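Local coordinates for lipoprotein, putative (Bacillus anthracis, PDB 4NOH) that is of unknown function but is a putative lipoprotein that may bind lipid, with a fold built on a large mixed beta sheet, at residues A[4-9]-A[161-166]; A[17-22]-A[138-143]. All blocks are in the same frame, centred on the assembly; numbering follows the deposited sequence. Where two conformers were deposited one is given.

Interaction 1 (A[4-9]-A[161-166]); sequences TGIVMY and EEAHMV
Tyr9 OH and His164 NE2 lie 2.7 Å apart in a hydrogen bond that either could donate. The rings meet rim to rim, planes 9° apart, and each partner atom lies at the edge of the other ring, near its plane. His164 reaches the phenol because its CG stands between backbone N and carbonyl carbon (chi1 55°), which brings the imidazole alongside Val7, its NE2 3.7 Å from Val7 CB. Backbone bonds tie the strands: Val7 N to His164 O and His164 N to Val7 O, each 2.9 Å, with Gly5 and Val166 bonded towards one end and Tyr9 N to Glu162 O towards the other. Residues 5-9 and 162-166 thus form an antiparallel ladder, closed by a classic beta bulge in which Glu161 and Glu162 both face Tyr9: Tyr9 O takes a 2.9 Å bond from Glu161 N and a weak one from Glu162 N. Glu162 folds back on its own strand, its OE2 accepting Ala163 N through the anti lone pair and pairing with Lys155. On the face carrying Tyr9 and His164, Val166 CG1 touches Val7 CG2 at 3.6 Å and lies over the imidazole near its rim. On the opposite face, the selenomethionine Met165, bent at chi2 and chi3, lays its SE 3.9 Å from Ile6 CG1, while Ile6 CG2 meets Ala163 CB; helix 150-156 packs here through Phe151 and Ile154.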
ATOM      1  N   THR A   4      -0.847 -15.562  -6.569  1.00 24.02           N
ATOM      2  CA  THR A   4       0.248 -16.163  -5.817  1.00 22.30           C
ATOM      3  C   THR A   4       0.951 -15.117  -4.965  1.00 17.56           C
ATOM      4  O   THR A   4       1.962 -15.388  -4.341  1.00 18.08           O
ATOM      5  CB  THR A   4       1.266 -16.837  -6.755  1.00 24.63           C
ATOM      6  OG1 THR A   4       1.666 -15.897  -7.759  1.00 28.34           O
ATOM      7  CG2 THR A   4       0.642 -18.038  -7.443  1.00 27.54           C
ATOM      8  N   GLY A   5       0.424 -13.896  -4.934  1.00 15.20           N
ATOM      9  CA  GLY A   5       1.005 -12.884  -4.106  1.00 14.83           C
ATOM     10  C   GLY A   5       0.213 -12.626  -2.843  1.00 13.28           C
ATOM     11  O   GLY A   5      -1.001 -12.799  -2.800  1.00 13.59           O
ATOM     12  N   ILE A   6       0.922 -12.208  -1.816  1.00 11.88           N
ATOM     13  CA  ILE A   6       0.288 -11.725  -0.580  1.00 12.35           C
ATOM     14  C   ILE A   6       0.847 -10.343  -0.269  1.00 12.17           C
ATOM     15  O   ILE A   6       2.077 -10.139  -0.211  1.00 12.63           O
ATOM     16  CB  ILE A   6       0.497 -12.643   0.638  1.00 13.20           C
ATOM     17  CG1 ILE A   6      -0.019 -14.070   0.325  1.00 14.13           C
ATOM     18  CG2 ILE A   6      -0.234 -12.058   1.844  1.00 14.02           C
ATOM     19  CD1 ILE A   6       0.167 -15.115   1.419  1.00 14.67           C
ATOM     20  N   VAL A   7      -0.043  -9.378  -0.108  1.00 11.42           N
ATOM     21  CA  VAL A   7       0.317  -8.046   0.376  1.00 11.05           C
ATOM     22  C   VAL A   7       0.001  -8.036   1.865  1.00 10.93           C
ATOM     23  O   VAL A   7      -1.079  -8.461   2.269  1.00 11.45           O
ATOM     24  CB  VAL A   7      -0.433  -6.912  -0.340  1.00 11.81           C
ATOM     25  CG1 VAL A   7      -0.203  -5.565   0.352  1.00 12.43           C
ATOM     26  CG2 VAL A   7      -0.008  -6.828  -1.805  1.00 13.03           C
HETATM   27  N   MSE A   8       0.941  -7.573   2.663  1.00 11.77           N
HETATM   28  CA  MSE A   8       0.802  -7.521   4.112  1.00 12.67           C
HETATM   29  C   MSE A   8       1.172  -6.147   4.603  1.00 12.22           C
HETATM   30  O   MSE A   8       1.976  -5.433   3.990  1.00 12.93           O
HETATM   31  CB  MSE A   8       1.651  -8.606   4.780  1.00 14.27           C
HETATM   32  CG  MSE A   8       3.107  -8.577   4.384  1.00 14.62           C
HETATM   33 SE   MSE A   8       4.031 -10.262   4.889  1.00 18.81          SE
HETATM   34  CE  MSE A   8       3.520 -11.259   3.290  1.00 20.74           C
ATOM     35  N   TYR A   9       0.614  -5.770   5.746  1.00 12.43           N
ATOM     36  CA  TYR A   9       0.788  -4.457   6.294  1.00 12.68           C
ATOM     37  C   TYR A   9       1.054  -4.559   7.757  1.00 12.97           C
ATOM     38  O   TYR A   9       0.413  -5.337   8.449  1.00 13.56           O
ATOM     39  CB  TYR A   9      -0.494  -3.632   6.158  1.00 13.53           C
ATOM     40  CG  TYR A   9      -1.101  -3.561   4.782  1.00 12.73           C
ATOM     41  CD1 TYR A   9      -1.928  -4.578   4.325  1.00 11.99           C
ATOM     42  CD2 TYR A   9      -0.904  -2.458   3.959  1.00 13.15           C
ATOM     43  CE1 TYR A   9      -2.541  -4.500   3.095  1.00 12.30           C
ATOM     44  CE2 TYR A   9      -1.507  -2.369   2.701  1.00 12.91           C
ATOM     45  CZ  TYR A   9      -2.315  -3.406   2.268  1.00 12.96           C
ATOM     46  OH  TYR A   9      -2.872  -3.340   1.008  1.00 12.59           O
ATOM     47  N   GLU A 161      -0.665  -6.826  10.657  0.60 15.48           N
ATOM     48  CA  GLU A 161      -1.978  -6.218  10.957  0.60 16.80           C
ATOM     49  C   GLU A 161      -3.074  -6.551   9.933  0.60 16.37           C
ATOM     50  O   GLU A 161      -4.273  -6.581  10.275  0.60 18.15           O
ATOM     51  CB  GLU A 161      -1.808  -4.691  11.073  0.60 18.10           C
ATOM     52  CG  GLU A 161      -0.839  -4.305  12.197  0.60 19.61           C
ATOM     53  CD  GLU A 161      -0.577  -2.823  12.356  0.60 22.65           C
ATOM     54  OE1 GLU A 161      -1.373  -1.991  11.881  0.60 25.89           O
ATOM     55  OE2 GLU A 161       0.444  -2.491  13.002  0.60 24.78           O
ATOM     56  N   GLU A 162      -2.664  -6.805   8.686  1.00 14.60           N
ATOM     57  CA  GLU A 162      -3.586  -7.094   7.617  1.00 15.37           C
ATOM     58  C   GLU A 162      -2.828  -7.762   6.480  1.00 13.32           C
ATOM     59  O   GLU A 162      -1.621  -7.605   6.350  1.00 12.95           O
ATOM     60  CB  GLU A 162      -4.214  -5.777   7.137  1.00 16.20           C
ATOM     61  CG  GLU A 162      -5.262  -5.911   6.036  1.00 17.68           C
ATOM     62  CD  GLU A 162      -6.422  -6.827   6.403  1.00 19.67           C
ATOM     63  OE1 GLU A 162      -7.526  -6.312   6.689  1.00 24.00           O
ATOM     64  OE2 GLU A 162      -6.232  -8.068   6.458  1.00 20.38           O
ATOM     65  N   ALA A 163      -3.542  -8.567   5.702  1.00 13.76           N
ATOM     66  CA  ALA A 163      -2.960  -9.263   4.572  1.00 12.94           C
ATOM     67  C   ALA A 163      -4.051  -9.644   3.603  1.00 13.43           C
ATOM     68  O   ALA A 163      -5.182  -9.885   3.995  1.00 14.98           O
ATOM     69  CB  ALA A 163      -2.190 -10.501   5.024  1.00 13.36           C
ATOM     70  N   HIS A 164      -3.712  -9.676   2.314  1.00 12.66           N
ATOM     71  CA  HIS A 164      -4.653 -10.076   1.286  1.00 13.49           C
ATOM     72  C   HIS A 164      -3.942 -10.695   0.106  1.00 13.52           C
ATOM     73  O   HIS A 164      -2.759 -10.402  -0.152  1.00 12.93           O
ATOM     74  CB  HIS A 164      -5.622  -8.935   0.868  1.00 13.82           C
ATOM     75  CG  HIS A 164      -4.974  -7.653   0.424  1.00 13.40           C
ATOM     76  ND1 HIS A 164      -5.400  -6.970  -0.692  1.00 14.43           N
ATOM     77  CD2 HIS A 164      -4.014  -6.883   0.987  1.00 13.31           C
ATOM     78  CE1 HIS A 164      -4.715  -5.840  -0.806  1.00 13.70           C
ATOM     79  NE2 HIS A 164      -3.890  -5.750   0.216  1.00 12.87           N
HETATM   80  N   MSE A 165      -4.670 -11.544  -0.610  1.00 15.03           N
HETATM   81  CA  MSE A 165      -4.158 -12.197  -1.800  1.00 15.91           C
HETATM   82  C   MSE A 165      -4.246 -11.249  -2.957  1.00 16.38           C
HETATM   83  O   MSE A 165      -5.277 -10.573  -3.167  1.00 17.63           O
HETATM   84  CB  MSE A 165      -5.016 -13.399  -2.175  1.00 18.37           C
HETATM   85  CG  MSE A 165      -4.993 -14.464  -1.081  1.00 21.25           C
HETATM   86 SE   MSE A 165      -3.321 -15.500  -1.049  1.00 22.16          SE
HETATM   87  CE  MSE A 165      -2.929 -15.833  -2.947  1.00 24.76           C
ATOM     88  N   VAL A 166      -3.207 -11.255  -3.778  1.00 15.97           N
ATOM     89  CA  VAL A 166      -3.167 -10.384  -4.915  1.00 17.95           C
ATOM     90  C   VAL A 166      -2.568 -11.064  -6.129  1.00 18.51           C
ATOM     91  O   VAL A 166      -1.776 -11.987  -6.003  1.00 18.20           O
ATOM     92  CB  VAL A 166      -2.336  -9.103  -4.613  1.00 17.74           C
ATOM     93  CG1 VAL A 166      -2.848  -8.382  -3.366  1.00 17.84           C
ATOM     94  CG2 VAL A 166      -0.836  -9.400  -4.462  1.00 17.92           C
TER

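Interaction 2 (A[17-22]-A[138-143]); sequences QTMDQY and GLASFK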
ATOM      1  N   GLN A  17       9.384 -10.731   9.941  1.00 14.92           N
ATOM      2  CA  GLN A  17       9.284 -12.046  10.566  1.00 15.67           C
ATOM      3  C   GLN A  17       8.445 -12.990   9.716  1.00 14.04           C
ATOM      4  O   GLN A  17       8.674 -14.186   9.714  1.00 14.13           O
ATOM      5  CB  GLN A  17       8.685 -11.971  11.971  1.00 17.84           C
ATOM      6  CG  GLN A  17       9.601 -11.351  13.017  1.00 21.16           C
ATOM      7  CD  GLN A  17       8.995 -11.420  14.398  1.00 27.11           C
ATOM      8  OE1 GLN A  17       8.532 -12.470  14.824  1.00 31.53           O
ATOM      9  NE2 GLN A  17       8.998 -10.302  15.107  1.00 28.62           N
ATOM     10  N   THR A  18       7.439 -12.439   9.048  1.00 12.46           N
ATOM     11  CA  THR A  18       6.569 -13.246   8.219  1.00 12.61           C
ATOM     12  C   THR A  18       7.323 -13.695   6.973  1.00 12.86           C
ATOM     13  O   THR A  18       7.255 -14.858   6.600  1.00 13.57           O
ATOM     14  CB  THR A  18       5.296 -12.474   7.873  1.00 12.75           C
ATOM     15  OG1 THR A  18       4.610 -12.153   9.100  1.00 13.93           O
ATOM     16  CG2 THR A  18       4.405 -13.305   6.984  1.00 14.09           C
HETATM   17  N   MSE A  19       8.046 -12.778   6.344  0.50 12.61           N
HETATM   18  CA  MSE A  19       8.869 -13.141   5.193  0.50 13.18           C
HETATM   19  C   MSE A  19       9.817 -14.230   5.609  0.50 13.83           C
HETATM   20  O   MSE A  19       9.922 -15.278   4.949  0.50 13.72           O
HETATM   21  CB  MSE A  19       9.710 -11.954   4.728  0.50 13.83           C
HETATM   22  CG  MSE A  19       8.836 -10.782   4.315  0.50 14.12           C
HETATM   23 SE   MSE A  19       7.811 -11.254   2.699  0.50 15.02          SE
HETATM   24  CE  MSE A  19       7.387  -9.405   2.214  0.50 14.32           C
ATOM     25  N   ASP A  20      10.486 -14.026   6.745  1.00 13.84           N
ATOM     26  CA  ASP A  20      11.477 -14.982   7.230  1.00 15.73           C
ATOM     27  C   ASP A  20      10.864 -16.370   7.441  1.00 15.38           C
ATOM     28  O   ASP A  20      11.451 -17.369   7.075  1.00 16.04           O
ATOM     29  CB  ASP A  20      12.142 -14.520   8.544  1.00 18.41           C
ATOM     30  CG  ASP A  20      12.980 -13.251   8.380  1.00 24.19           C
ATOM     31  OD1 ASP A  20      13.258 -12.824   7.236  1.00 27.93           O
ATOM     32  OD2 ASP A  20      13.353 -12.652   9.422  1.00 28.34           O
ATOM     33  N   GLN A  21       9.669 -16.414   8.000  1.00 14.50           N
ATOM     34  CA  GLN A  21       9.013 -17.677   8.263  1.00 15.60           C
ATOM     35  C   GLN A  21       8.786 -18.501   6.996  1.00 14.74           C
ATOM     36  O   GLN A  21       8.881 -19.732   7.001  1.00 16.92           O
ATOM     37  CB  GLN A  21       7.688 -17.410   8.976  1.00 16.62           C
ATOM     38  CG  GLN A  21       6.919 -18.660   9.316  1.00 20.62           C
ATOM     39  CD  GLN A  21       5.677 -18.360  10.119  1.00 24.35           C
ATOM     40  OE1 GLN A  21       5.357 -17.195  10.391  1.00 27.12           O
ATOM     41  NE2 GLN A  21       4.949 -19.408  10.489  1.00 29.49           N
ATOM     42  N   TYR A  22       8.465 -17.815   5.917  1.00 13.69           N
ATOM     43  CA  TYR A  22       8.151 -18.460   4.654  1.00 14.37           C
ATOM     44  C   TYR A  22       9.187 -18.242   3.556  1.00 15.11           C
ATOM     45  O   TYR A  22       8.895 -18.454   2.374  1.00 15.00           O
ATOM     46  CB  TYR A  22       6.769 -17.921   4.186  1.00 14.56           C
ATOM     47  CG  TYR A  22       5.677 -18.269   5.155  1.00 15.26           C
ATOM     48  CD1 TYR A  22       5.273 -19.592   5.314  1.00 16.53           C
ATOM     49  CD2 TYR A  22       5.040 -17.295   5.898  1.00 16.14           C
ATOM     50  CE1 TYR A  22       4.273 -19.923   6.227  1.00 18.34           C
ATOM     51  CE2 TYR A  22       4.047 -17.617   6.810  1.00 17.16           C
ATOM     52  CZ  TYR A  22       3.674 -18.925   6.962  1.00 19.09           C
ATOM     53  OH  TYR A  22       2.656 -19.251   7.872  1.00 24.63           O
ATOM     54  N   GLY A 138       4.385  -4.907   2.639  1.00 12.33           N
ATOM     55  CA  GLY A 138       5.186  -5.946   2.053  1.00 12.56           C
ATOM     56  C   GLY A 138       4.442  -6.737   1.006  1.00 12.53           C
ATOM     57  O   GLY A 138       3.263  -7.033   1.148  1.00 13.11           O
ATOM     58  N   LEU A 139       5.097  -7.017  -0.099  1.00 13.33           N
ATOM     59  CA  LEU A 139       4.581  -7.863  -1.133  1.00 13.30           C
ATOM     60  C   LEU A 139       5.454  -9.104  -1.166  1.00 13.47           C
ATOM     61  O   LEU A 139       6.647  -9.003  -1.322  1.00 13.74           O
ATOM     62  CB  LEU A 139       4.600  -7.176  -2.506  1.00 14.73           C
ATOM     63  CG  LEU A 139       4.300  -8.120  -3.664  1.00 16.65           C
ATOM     64  CD1 LEU A 139       2.884  -8.674  -3.549  1.00 16.21           C
ATOM     65  CD2 LEU A 139       4.540  -7.477  -5.033  1.00 18.98           C
ATOM     66  N   ALA A 140       4.862 -10.272  -0.998  1.00 13.03           N
ATOM     67  CA  ALA A 140       5.577 -11.543  -1.135  1.00 13.73           C
ATOM     68  C   ALA A 140       4.962 -12.335  -2.295  1.00 13.50           C
ATOM     69  O   ALA A 140       3.745 -12.588  -2.310  1.00 14.20           O
ATOM     70  CB  ALA A 140       5.476 -12.343   0.133  1.00 13.80           C
ATOM     71  N   SER A 141       5.777 -12.703  -3.265  0.60 14.48           N
ATOM     72  CA  SER A 141       5.332 -13.486  -4.402  0.60 15.05           C
ATOM     73  C   SER A 141       5.772 -14.921  -4.144  0.60 14.99           C
ATOM     74  O   SER A 141       6.954 -15.194  -4.015  0.60 14.70           O
ATOM     75  CB  SER A 141       5.907 -12.902  -5.695  0.60 16.73           C
ATOM     76  OG  SER A 141       5.527 -11.523  -5.854  0.60 18.45           O
ATOM     77  N   PHE A 142       4.812 -15.837  -4.023  1.00 15.19           N
ATOM     78  CA  PHE A 142       5.107 -17.218  -3.681  1.00 16.04           C
ATOM     79  C   PHE A 142       5.367 -18.084  -4.898  1.00 18.14           C
ATOM     80  O   PHE A 142       4.801 -17.851  -5.969  1.00 19.63           O
ATOM     81  CB  PHE A 142       3.966 -17.784  -2.829  1.00 16.37           C
ATOM     82  CG  PHE A 142       3.934 -17.219  -1.435  1.00 15.82           C
ATOM     83  CD1 PHE A 142       3.441 -15.937  -1.191  1.00 15.33           C
ATOM     84  CD2 PHE A 142       4.452 -17.949  -0.367  1.00 16.79           C
ATOM     85  CE1 PHE A 142       3.458 -15.417   0.091  1.00 15.75           C
ATOM     86  CE2 PHE A 142       4.447 -17.440   0.920  1.00 17.43           C
ATOM     87  CZ  PHE A 142       3.977 -16.164   1.145  1.00 15.97           C
ATOM     88  N   LYS A 143       6.242 -19.067  -4.731  1.00 17.91           N
ATOM     89  CA  LYS A 143       6.560 -19.999  -5.801  1.00 20.19           C
ATOM     90  C   LYS A 143       5.312 -20.730  -6.250  1.00 21.69           C
ATOM     91  O   LYS A 143       5.112 -20.961  -7.449  1.00 23.67           O
ATOM     92  CB  LYS A 143       7.621 -21.007  -5.355  1.00 21.71           C
ATOM     93  CG  LYS A 143       8.961 -20.370  -5.004  1.00 23.02           C
ATOM     94  CD  LYS A 143       9.908 -21.372  -4.387  1.00 24.77           C
ATOM     95  CE  LYS A 143      11.149 -20.687  -3.856  1.00 26.20           C
ATOM     96  NZ  LYS A 143      12.061 -21.678  -3.209  1.00 28.20           N
TER
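Met19, a selenomethionine modelled in two conformers, reaches from the helix to the strand and, in the conformer described, sets its SE 3.6 Å from Ala140 CB. Its CG is anti to the carbonyl carbon, and a bend at chi2 (-67°) turns the outer chain towards the strand, though the CB itself does not point there. From the selenium the methyl runs on along the strand backbone: CE lies 3.6 Å from Leu139 O and 4.1 Å from Gly138 CA, the latter at a residue with no side chain to intervene. Ala140, by contrast, points its methyl at the helix and meets the selenium with its single carbon. The second touch comes at the helix end. Tyr22, the first residue to leave helical backbone angles, directs its CB at the strand, and Phe142 brings up the rim of its ring, CE2 standing 4.0 Å from Tyr22 CB near the phenyl plane. Beyond CB the tyrosine swings away from the strand, and Gln21 CG sits 3.9 Å above the phenol plane, over its centre. The aromatic pair therefore meets through an aliphatic carbon and a ring edge, without stacking. No hydrogen bond crosses this apolar helix-on-sheet packing; the axes of helix 17-21 and strand 138-142 approach to 10.2 Å and run nearly parallel, at 10°. Around it, Ile26 of strand 26-39 touches both Ala140 and Phe142, Met8 and Ile6 of strand 5-10 pack on Ala140 and Phe142 respectively, and helix 150-156 lies against Tyr22 through Asp153 and Ile154 and against Phe142 through Ile150.

Overall arrangement
Both contacts are largely buried and involve the same mixed sheet, where strand 5-10 lies between 162-166 and 134-142. Interaction 1 joins two neighbouring strands, the second of them outermost within the chain, largely by backbone hydrogen bonds, with a polar ring pair on one face. Interaction 2, farther from the centre of the chain, seats helix 12-21 on strand 134-142 with apolar contacts and buries about a third as much surface. They meet directly: Met8 O probably accepts a hydrogen bond from Gly138 N, Ile6 N probably gives one to Ala140 O, Ile6 CD1 packs on Phe142 CE1, and Met8 SE lies 3.7 Å from Thr18 CG2. Helix 12-21 directly follows strand 5-10 in the chain.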